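Local coordinates for signal recognition 54 kDa protein (Pyrococcus furiosus, PDB 3DM5) that belongs to the SRP54 family of the signal recognition particle, combining a helical bundle, a P-loop nucleotide-binding domain and a helical signal-peptide-binding domain, at residues Y80-A91 with F284-L294; E196-K205 with Q231-T239. One frame throughout, in Å; residues are numbered along the deposited sequence.

From the N terminus, the chain first builds the helical bundle, whose helix 71-86 supplies the first half of contact 1. It then runs through the mainly parallel sheet of the P-loop domain and returns at helix 286-293, closing a loop of 192 residues. Contact 1 thus ties the bundle to helix 286-293 of the nucleotide-binding domain, next to the antiparallel edge strand 281-283. Contact 2 falls wholly within that loop, a smaller closure of 25 residues that joins helices 198-211 and 228-237 on either side of strand 215-221 in sequence. The two do not touch: their centres lie 27 Å apart and their nearest atoms about 11 Å.

Contact 1: residues Y80-A91 with F284-L294; sequences YEELTKFLGTEA and FDPPRFVSRLL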
loop_
_atom_site.group_PDB
_atom_site.type_symbol
_atom_site.label_atom_id
_atom_site.label_comp_id
_atom_site.label_asym_id
_atom_site.label_seq_id
_atom_site.Cartn_x
_atom_site.Cartn_y
_atom_site.Cartn_z
ATOM N N TYR A 80 21.297 9.390 14.823
ATOM C CA TYR A 80 20.419 9.995 15.818
ATOM C C TYR A 80 20.738 11.461 16.000
ATOM O O TYR A 80 19.841 12.285 16.167
ATOM C CB TYR A 80 20.572 9.300 17.151
ATOM C CG TYR A 80 19.952 10.040 18.306
ATOM C CD1 TYR A 80 20.729 10.544 19.341
ATOM C CD2 TYR A 80 18.589 10.210 18.383
ATOM C CE1 TYR A 80 20.147 11.201 20.423
ATOM C CE2 TYR A 80 18.002 10.865 19.459
ATOM C CZ TYR A 80 18.781 11.360 20.472
ATOM O OH TYR A 80 18.175 12.019 21.526
ATOM N N GLU A 81 22.030 11.766 15.964
ATOM C CA GLU A 81 22.544 13.092 16.270
ATOM C C GLU A 81 22.336 14.053 15.106
ATOM O O GLU A 81 21.954 15.213 15.292
ATOM C CB GLU A 81 24.023 12.987 16.658
ATOM C CG GLU A 81 24.813 14.281 16.598
ATOM C CD GLU A 81 26.277 14.071 16.960
ATOM O OE1 GLU A 81 27.032 15.073 16.976
ATOM O OE2 GLU A 81 26.664 12.902 17.225
ATOM N N GLU A 82 22.573 13.558 13.901
ATOM C CA GLU A 82 22.309 14.332 12.700
ATOM C C GLU A 82 20.818 14.682 12.538
ATOM O O GLU A 82 20.477 15.842 12.264
ATOM C CB GLU A 82 22.859 13.615 11.468
ATOM C CG GLU A 82 24.362 13.689 11.384
ATOM C CD GLU A 82 24.877 15.110 11.567
ATOM O OE1 GLU A 82 24.291 16.053 10.980
ATOM O OE2 GLU A 82 25.874 15.279 12.301
ATOM N N LEU A 83 19.946 13.688 12.715
ATOM C CA LEU A 83 18.510 13.888 12.624
ATOM C C LEU A 83 18.027 14.872 13.681
ATOM O O LEU A 83 17.167 15.696 13.412
ATOM C CB LEU A 83 17.742 12.555 12.748
ATOM C CG LEU A 83 17.538 11.759 11.451
ATOM C CD1 LEU A 83 16.742 10.474 11.685
ATOM C CD2 LEU A 83 16.850 12.621 10.398
ATOM N N THR A 84 18.584 14.798 14.885
ATOM C CA THR A 84 18.193 15.736 15.934
ATOM C C THR A 84 18.512 17.187 15.586
ATOM O O THR A 84 17.693 18.067 15.858
ATOM C CB THR A 84 18.756 15.377 17.328
ATOM O OG1 THR A 84 18.234 14.112 17.739
ATOM C CG2 THR A 84 18.303 16.421 18.368
ATOM N N LYS A 85 19.678 17.436 14.988
ATOM C CA LYS A 85 20.050 18.811 14.598
ATOM C C LYS A 85 19.182 19.274 13.442
ATOM O O LYS A 85 18.897 20.461 13.296
ATOM C CB LYS A 85 21.525 18.925 14.204
ATOM C CG LYS A 85 22.498 18.692 15.351
ATOM C CD LYS A 85 23.929 18.572 14.855
ATOM C CE LYS A 85 24.846 18.060 15.966
ATOM N NZ LYS A 85 26.243 17.767 15.505
ATOM N N PHE A 86 18.747 18.307 12.641
ATOM C CA PHE A 86 17.984 18.542 11.431
ATOM C C PHE A 86 16.593 19.046 11.805
ATOM O O PHE A 86 15.928 19.700 11.006
ATOM C CB PHE A 86 17.924 17.236 10.655
ATOM C CG PHE A 86 17.362 17.345 9.265
ATOM C CD1 PHE A 86 18.026 18.051 8.290
ATOM C CD2 PHE A 86 16.206 16.658 8.917
ATOM C CE1 PHE A 86 17.531 18.109 7.013
ATOM C CE2 PHE A 86 15.709 16.716 7.647
ATOM C CZ PHE A 86 16.370 17.440 6.694
ATOM N N LEU A 87 16.170 18.762 13.031
ATOM C CA LEU A 87 14.851 19.179 13.517
ATOM C C LEU A 87 14.926 20.191 14.672
ATOM O O LEU A 87 14.029 20.251 15.513
ATOM C CB LEU A 87 13.997 17.959 13.920
ATOM C CG LEU A 87 13.759 16.874 12.849
ATOM C CD1 LEU A 87 12.861 15.757 13.331
ATOM C CD2 LEU A 87 13.160 17.443 11.606
ATOM N N GLY A 88 15.999 20.977 14.719
ATOM C CA GLY A 88 16.110 22.041 15.708
ATOM C C GLY A 88 17.040 21.870 16.914
ATOM O O GLY A 88 17.104 22.762 17.761
ATOM N N THR A 89 17.729 20.734 17.008
ATOM C CA THR A 89 18.767 20.500 18.021
ATOM C C THR A 89 18.312 20.385 19.483
ATOM O O THR A 89 18.639 19.417 20.158
ATOM C CB THR A 89 19.887 21.532 17.926
ATOM O OG1 THR A 89 20.449 21.495 16.607
ATOM C CG2 THR A 89 20.963 21.203 18.929
ATOM N N GLU A 90 17.584 21.371 19.992
ATOM C CA GLU A 90 17.146 21.310 21.382
ATOM C C GLU A 90 15.870 22.082 21.596
ATOM O O GLU A 90 15.501 22.938 20.797
ATOM C CB GLU A 90 18.217 21.880 22.305
ATOM C CG GLU A 90 18.625 23.286 21.907
ATOM C CD GLU A 90 19.621 23.910 22.847
ATOM O OE1 GLU A 90 20.195 24.952 22.473
ATOM O OE2 GLU A 90 19.829 23.370 23.955
ATOM N N ALA A 91 15.207 21.768 22.699
ATOM C CA ALA A 91 14.006 22.479 23.130
ATOM C C ALA A 91 14.255 23.969 23.384
ATOM O O ALA A 91 15.263 24.364 23.977
ATOM C CB ALA A 91 13.426 21.811 24.382
ATOM N N PHE A 284 7.513 20.527 21.787
ATOM C CA PHE A 284 8.472 19.988 20.852
ATOM C C PHE A 284 9.879 20.085 21.416
ATOM O O PHE A 284 10.402 21.170 21.697
ATOM C CB PHE A 284 8.375 20.683 19.498
ATOM C CG PHE A 284 9.160 19.994 18.403
ATOM C CD1 PHE A 284 8.709 18.802 17.852
ATOM C CD2 PHE A 284 10.331 20.544 17.919
ATOM C CE1 PHE A 284 9.425 18.168 16.835
ATOM C CE2 PHE A 284 11.045 19.920 16.906
ATOM C CZ PHE A 284 10.586 18.733 16.366
ATOM N N ASP A 285 10.475 18.919 21.586
ATOM C CA ASP A 285 11.784 18.781 22.179
ATOM C C ASP A 285 12.523 17.825 21.250
ATOM O O ASP A 285 12.425 16.597 21.397
ATOM C CB ASP A 285 11.644 18.220 23.605
ATOM C CG ASP A 285 12.973 18.098 24.331
ATOM O OD1 ASP A 285 14.046 18.155 23.688
ATOM O OD2 ASP A 285 12.935 17.934 25.566
ATOM N N PRO A 286 13.232 18.397 20.259
ATOM C CA PRO A 286 13.882 17.698 19.136
ATOM C C PRO A 286 14.526 16.357 19.496
ATOM O O PRO A 286 14.190 15.372 18.858
ATOM C CB PRO A 286 14.931 18.715 18.649
ATOM C CG PRO A 286 14.265 20.021 18.889
ATOM C CD PRO A 286 13.448 19.852 20.190
ATOM N N PRO A 287 15.424 16.321 20.496
ATOM C CA PRO A 287 16.110 15.058 20.807
ATOM C C PRO A 287 15.165 13.948 21.277
ATOM O O PRO A 287 15.417 12.781 20.995
ATOM C CB PRO A 287 17.072 15.447 21.948
ATOM C CG PRO A 287 17.112 16.912 21.955
ATOM C CD PRO A 287 15.825 17.400 21.411
ATOM N N ARG A 288 14.113 14.316 22.004
ATOM C CA ARG A 288 13.116 13.374 22.497
ATOM C C ARG A 288 12.203 12.923 21.374
ATOM O O ARG A 288 11.808 11.761 21.300
ATOM C CB ARG A 288 12.248 14.043 23.553
ATOM C CG ARG A 288 13.018 14.736 24.632
ATOM C CD ARG A 288 13.133 13.868 25.850
ATOM N NE ARG A 288 14.298 14.241 26.636
ATOM C CZ ARG A 288 14.782 13.517 27.639
ATOM N NH1 ARG A 288 14.190 12.379 27.986
ATOM N NH2 ARG A 288 15.857 13.934 28.296
ATOM N N PHE A 289 11.845 13.865 20.510
ATOM C CA PHE A 289 10.986 13.575 19.377
ATOM C C PHE A 289 11.709 12.639 18.401
ATOM O O PHE A 289 11.180 11.603 18.020
ATOM C CB PHE A 289 10.568 14.878 18.723
ATOM C CG PHE A 289 9.743 14.714 17.480
ATOM C CD1 PHE A 289 8.361 14.683 17.557
ATOM C CD2 PHE A 289 10.352 14.659 16.222
ATOM C CE1 PHE A 289 7.591 14.560 16.413
ATOM C CE2 PHE A 289 9.594 14.543 15.080
ATOM C CZ PHE A 289 8.201 14.493 15.179
ATOM N N VAL A 290 12.927 12.995 18.019
ATOM C CA VAL A 290 13.690 12.178 17.085
ATOM C C VAL A 290 13.969 10.807 17.683
ATOM O O VAL A 290 14.106 9.817 16.969
ATOM C CB VAL A 290 15.012 12.851 16.712
ATOM C CG1 VAL A 290 15.985 11.849 16.133
ATOM C CG2 VAL A 290 14.754 13.940 15.731
ATOM N N SER A 291 14.042 10.750 19.003
ATOM C CA SER A 291 14.220 9.486 19.695
ATOM C C SER A 291 12.985 8.571 19.613
ATOM O O SER A 291 13.140 7.376 19.392
ATOM C CB SER A 291 14.639 9.730 21.150
ATOM O OG SER A 291 14.864 8.516 21.837
ATOM N N ARG A 292 11.772 9.107 19.795
ATOM C CA ARG A 292 10.554 8.303 19.565
ATOM C C ARG A 292 10.444 7.934 18.085
ATOM O O ARG A 292 10.134 6.796 17.733
ATOM C CB ARG A 292 9.280 9.036 19.978
ATOM C CG ARG A 292 9.425 9.905 21.191
ATOM C CD ARG A 292 9.178 9.141 22.474
ATOM N NE ARG A 292 7.755 9.049 22.788
ATOM C CZ ARG A 292 7.273 8.884 24.017
ATOM N NH1 ARG A 292 8.107 8.796 25.050
ATOM N NH2 ARG A 292 5.960 8.812 24.220
ATOM N N LEU A 293 10.701 8.914 17.224
ATOM C CA LEU A 293 10.714 8.691 15.794
ATOM C C LEU A 293 11.515 7.432 15.460
ATOM O O LEU A 293 10.960 6.494 14.887
ATOM C CB LEU A 293 11.262 9.919 15.049
ATOM C CG LEU A 293 11.066 9.968 13.530
ATOM C CD1 LEU A 293 9.591 10.051 13.161
ATOM C CD2 LEU A 293 11.827 11.147 12.938
ATOM N N LEU A 294 12.793 7.394 15.847
ATOM C CA LEU A 294 13.688 6.284 15.475
ATOM C C LEU A 294 13.500 4.978 16.269
ATOM O O LEU A 294 14.190 3.990 16.032
ATOM C CB LEU A 294 15.143 6.721 15.566
ATOM C CG LEU A 294 15.475 7.924 14.691
ATOM C CD1 LEU A 294 16.885 8.341 14.948
ATOM C CD2 LEU A 294 15.286 7.569 13.243
HETATM O O HOH W 1 16.120 19.676 24.568
#
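Tyr80 swings CG away from its backbone N (chi1 167°), carrying the ring along helix 286-293, while Val290 (chi1 161°) splits its methyls, CG1 to Tyr80 CD2 at 3.8 Å and CG2 to Leu87 CD1 at 3.6 Å. The phenol OH donates to Pro287 O over 2.9 Å, from above the carbonyl plane rather than on a lone pair. Leu83 CD1 meets Leu294 CD2 (3.6 Å), and Leu294 also packs on Leu10 and Leu14 of helix 5-19. Thr84 turns its hydroxyl back to Tyr80 O, which also takes Thr84 N from the opposite face, and lays its methyl CG2 3.6 Å from Pro287 CA. The axes of segments 80-86 and 286-293 approach to 8.7 Å, with 126° between their N-to-C directions. Gly88, with positive phi, is the C' residue of a Schellman motif that ends helix 71-86 and leads residues 89-91 past the two prolines. Pro286 CG lies 3.4 Å from Leu87 O, and the edge of the Phe284 ring meets the same oxygen. A water accepts from Ala91 N and donates to Asp285 OD1. The join between bundle and P-loop domain is thus mainly apolar, with one direct tyrosine hydrogen bond and one water bridge; Asp285 and Arg288, by contrast, direct their charges to Lys331 and Asp332 of the second subunit.

Contact 2: residues E196-K205 with Q231-T239; sequences EDKALIEEMK and QALAFKEAT. With SO4 (sulfate ion), chain G; SO4 (sulfate ion), chain H.
Met204 SD lies against the Phe235 ring, 4.8 Å from its centroid and 63° off the ring normal, an oblique Met-aromatic contact between two neighbouring helices of the P-loop NTPase alpha/beta fold. The thioether chain crosses the ring at about a right angle, with SD nearest CE1 (3.7 Å). Met204 CG sits between its backbone N and carbonyl carbon (chi1 82°), and bends at chi2 and chi3 carry the terminal methyl on to Thr239 CB. Thr239 in turn sets its CG2 methyl over the centre of the Phe235 ring, 3.9 Å above the plane. Beside this cluster the CB atoms of Ile201 and Ala238 face each other more loosely, and the aliphatic part of Lys205 passes along Ala238, Lys205 CD lying 3.6 Å from Ala238 O.

At the other end Glu196 reaches out fully extended, CG anti to its backbone N. Its OE2 comes to 2.7 Å from Gln231 O, while a water donates to both Glu196 OE1 and Gln231 OE1. The carboxylate and amide planes stand 55° apart.

Farther out, Val216 of strand 215-221 and Val106 of strand 101-106 back both Met204 and Phe235, so the helix pair is seated on the central sheet; Leu218 touches Glu196 and Phe235. Thr239 OG1 is held by Ile241 N. The start of helix 198-211 is fixed by Asp197, the N-cap, whose OD2 pairs with Arg193. Its OD1 accepts from Leu200 N nearly along the C-O axis, and next to it Lys198 N, at the helix start, donates to O2 of a sulfate ion, probably from the crystallisation liquor, at 3.1 Å.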
loop_
_atom_site.group_PDB
_atom_site.type_symbol
_atom_site.label_atom_id
_atom_site.label_comp_id
_atom_site.label_asym_id
_atom_site.label_seq_id
_atom_site.Cartn_x
_atom_site.Cartn_y
_atom_site.Cartn_z
ATOM N N GLU A 196 -0.616 33.688 3.393
ATOM C CA GLU A 196 0.304 34.467 4.194
ATOM C C GLU A 196 0.914 35.540 3.312
ATOM O O GLU A 196 2.091 35.487 2.957
ATOM C CB GLU A 196 1.381 33.579 4.810
ATOM C CG GLU A 196 2.386 34.364 5.635
ATOM C CD GLU A 196 3.359 33.480 6.371
ATOM O OE1 GLU A 196 3.040 32.297 6.620
ATOM O OE2 GLU A 196 4.448 33.974 6.711
ATOM N N ASP A 197 0.098 36.521 2.955
ATOM C CA ASP A 197 0.541 37.574 2.052
ATOM C C ASP A 197 1.057 38.789 2.822
ATOM O O ASP A 197 1.061 38.793 4.051
ATOM C CB ASP A 197 -0.586 37.958 1.097
ATOM C CG ASP A 197 -1.895 38.235 1.813
ATOM O OD1 ASP A 197 -1.868 38.546 3.018
ATOM O OD2 ASP A 197 -2.960 38.143 1.165
ATOM N N LYS A 198 1.504 39.813 2.106
ATOM C CA LYS A 198 2.005 41.007 2.769
ATOM C C LYS A 198 0.968 41.598 3.730
ATOM O O LYS A 198 1.320 42.054 4.815
ATOM C CB LYS A 198 2.477 42.050 1.756
ATOM C CG LYS A 198 3.719 41.631 0.987
ATOM C CD LYS A 198 4.186 42.738 0.063
ATOM C CE LYS A 198 3.053 43.254 -0.822
ATOM N NZ LYS A 198 3.556 44.033 -1.997
ATOM N N ALA A 199 -0.308 41.576 3.349
ATOM C CA ALA A 199 -1.351 42.069 4.248
ATOM C C ALA A 199 -1.239 41.422 5.614
ATOM O O ALA A 199 -1.236 42.109 6.631
ATOM C CB ALA A 199 -2.738 41.833 3.684
ATOM N N LEU A 200 -1.152 40.098 5.631
ATOM C CA LEU A 200 -1.132 39.350 6.883
ATOM C C LEU A 200 0.063 39.686 7.777
ATOM O O LEU A 200 -0.094 39.835 8.986
ATOM C CB LEU A 200 -1.225 37.831 6.631
ATOM C CG LEU A 200 -1.476 36.943 7.854
ATOM C CD1 LEU A 200 -2.475 35.868 7.507
ATOM C CD2 LEU A 200 -0.198 36.324 8.379
ATOM N N ILE A 201 1.254 39.790 7.195
ATOM C CA ILE A 201 2.439 40.048 8.000
ATOM C C ILE A 201 2.387 41.477 8.503
ATOM O O ILE A 201 2.741 41.736 9.649
ATOM C CB ILE A 201 3.759 39.761 7.246
ATOM C CG1 ILE A 201 3.645 40.206 5.797
ATOM C CG2 ILE A 201 4.108 38.261 7.284
ATOM C CD1 ILE A 201 4.460 39.327 4.828
ATOM N N GLU A 202 1.893 42.387 7.665
ATOM C CA GLU A 202 1.730 43.790 8.051
ATOM C C GLU A 202 0.738 43.933 9.215
ATOM O O GLU A 202 1.002 44.630 10.196
ATOM C CB GLU A 202 1.292 44.632 6.847
ATOM C CG GLU A 202 1.418 46.138 7.037
ATOM C CD GLU A 202 2.855 46.589 7.327
ATOM O OE1 GLU A 202 3.815 45.933 6.853
ATOM O OE2 GLU A 202 3.023 47.611 8.033
ATOM N N GLU A 203 -0.391 43.246 9.120
ATOM C CA GLU A 203 -1.363 43.254 10.196
ATOM C C GLU A 203 -0.801 42.664 11.485
ATOM O O GLU A 203 -1.226 43.046 12.579
ATOM C CB GLU A 203 -2.652 42.527 9.793
ATOM N N MET A 204 0.152 41.740 11.386
ATOM C CA MET A 204 0.720 41.216 12.623
ATOM C C MET A 204 1.718 42.201 13.224
ATOM O O MET A 204 1.790 42.336 14.446
ATOM C CB MET A 204 1.333 39.819 12.477
ATOM C CG MET A 204 2.724 39.826 11.921
ATOM S SD MET A 204 3.806 38.721 12.816
ATOM C CE MET A 204 4.511 39.840 14.017
ATOM N N LYS A 205 2.467 42.899 12.370
ATOM C CA LYS A 205 3.415 43.899 12.852
ATOM C C LYS A 205 2.656 44.990 13.603
ATOM O O LYS A 205 3.044 45.377 14.707
ATOM C CB LYS A 205 4.288 44.459 11.724
ATOM C CG LYS A 205 5.122 43.395 11.033
ATOM C CD LYS A 205 6.448 43.910 10.495
ATOM C CE LYS A 205 6.351 44.282 9.024
ATOM N NZ LYS A 205 7.644 44.064 8.294
ATOM N N GLN A 231 6.922 30.326 4.415
ATOM C CA GLN A 231 5.988 30.906 5.371
ATOM C C GLN A 231 6.682 31.179 6.691
ATOM O O GLN A 231 6.512 32.251 7.250
ATOM C CB GLN A 231 4.780 29.991 5.610
ATOM C CG GLN A 231 4.041 29.623 4.347
ATOM C CD GLN A 231 2.765 28.886 4.632
ATOM O OE1 GLN A 231 2.484 28.524 5.777
ATOM N NE2 GLN A 231 1.978 28.653 3.591
ATOM N N ALA A 232 7.472 30.227 7.183
ATOM C CA ALA A 232 8.200 30.407 8.440
ATOM C C ALA A 232 9.221 31.527 8.297
ATOM O O ALA A 232 9.388 32.364 9.191
ATOM C CB ALA A 232 8.897 29.120 8.852
ATOM N N LEU A 233 9.901 31.530 7.160
ATOM C CA LEU A 233 10.969 32.476 6.910
ATOM C C LEU A 233 10.452 33.910 6.860
ATOM O O LEU A 233 11.043 34.800 7.483
ATOM C CB LEU A 233 11.686 32.141 5.605
ATOM C CG LEU A 233 13.216 32.221 5.651
ATOM C CD1 LEU A 233 13.782 32.619 4.311
ATOM C CD2 LEU A 233 13.683 33.182 6.709
ATOM N N ALA A 234 9.374 34.142 6.105
ATOM C CA ALA A 234 8.827 35.498 5.998
ATOM C C ALA A 234 8.421 35.996 7.379
ATOM O O ALA A 234 8.758 37.106 7.773
ATOM C CB ALA A 234 7.658 35.569 5.022
ATOM N N PHE A 235 7.702 35.157 8.113
ATOM C CA PHE A 235 7.320 35.449 9.482
ATOM C C PHE A 235 8.529 35.770 10.374
ATOM O O PHE A 235 8.573 36.819 11.011
ATOM C CB PHE A 235 6.540 34.253 10.038
ATOM C CG PHE A 235 6.208 34.355 11.502
ATOM C CD1 PHE A 235 5.128 35.110 11.935
ATOM C CD2 PHE A 235 6.959 33.663 12.440
ATOM C CE1 PHE A 235 4.815 35.187 13.282
ATOM C CE2 PHE A 235 6.661 33.731 13.776
ATOM C CZ PHE A 235 5.592 34.494 14.207
ATOM N N LYS A 236 9.500 34.860 10.420
ATOM C CA LYS A 236 10.667 35.014 11.282
ATOM C C LYS A 236 11.420 36.315 11.013
ATOM O O LYS A 236 12.200 36.780 11.850
ATOM C CB LYS A 236 11.626 33.838 11.095
ATOM C CG LYS A 236 12.816 33.863 12.034
ATOM C CD LYS A 236 13.964 32.967 11.552
ATOM C CE LYS A 236 15.221 33.268 12.363
ATOM N NZ LYS A 236 16.327 32.298 12.161
ATOM N N GLU A 237 11.191 36.886 9.837
ATOM C CA GLU A 237 11.843 38.121 9.434
ATOM C C GLU A 237 11.009 39.359 9.801
ATOM O O GLU A 237 11.534 40.455 9.863
ATOM C CB GLU A 237 12.130 38.098 7.934
ATOM C CG GLU A 237 13.399 37.279 7.539
ATOM C CD GLU A 237 13.477 36.985 6.023
ATOM O OE1 GLU A 237 12.474 37.213 5.292
ATOM O OE2 GLU A 237 14.543 36.514 5.565
ATOM N N ALA A 238 9.721 39.172 10.055
ATOM C CA ALA A 238 8.821 40.262 10.439
ATOM C C ALA A 238 8.655 40.417 11.946
ATOM O O ALA A 238 7.820 41.183 12.398
ATOM C CB ALA A 238 7.436 40.078 9.777
ATOM N N THR A 239 9.439 39.678 12.716
ATOM C CA THR A 239 9.306 39.706 14.160
ATOM C C THR A 239 10.525 39.127 14.848
ATOM O O THR A 239 10.987 38.044 14.521
ATOM C CB THR A 239 8.070 38.948 14.651
ATOM O OG1 THR A 239 8.131 38.846 16.077
ATOM C CG2 THR A 239 8.022 37.547 14.058
HETATM S S SO4 G . 1.788 39.682 -1.878
HETATM O O1 SO4 G . 0.508 40.276 -1.476
HETATM O O2 SO4 G . 2.385 38.931 -0.769
HETATM O O3 SO4 G . 1.558 38.790 -3.009
HETATM O O4 SO4 G . 2.713 40.739 -2.280
HETATM S S SO4 H . 8.871 47.635 8.786
HETATM O O1 SO4 H . 9.007 48.155 10.143
HETATM O O2 SO4 H . 9.707 46.443 8.641
HETATM O O3 SO4 H . 7.464 47.306 8.542
HETATM O O4 SO4 H . 9.323 48.642 7.824
HETATM O O HOH W 2 1.533 30.464 7.321
#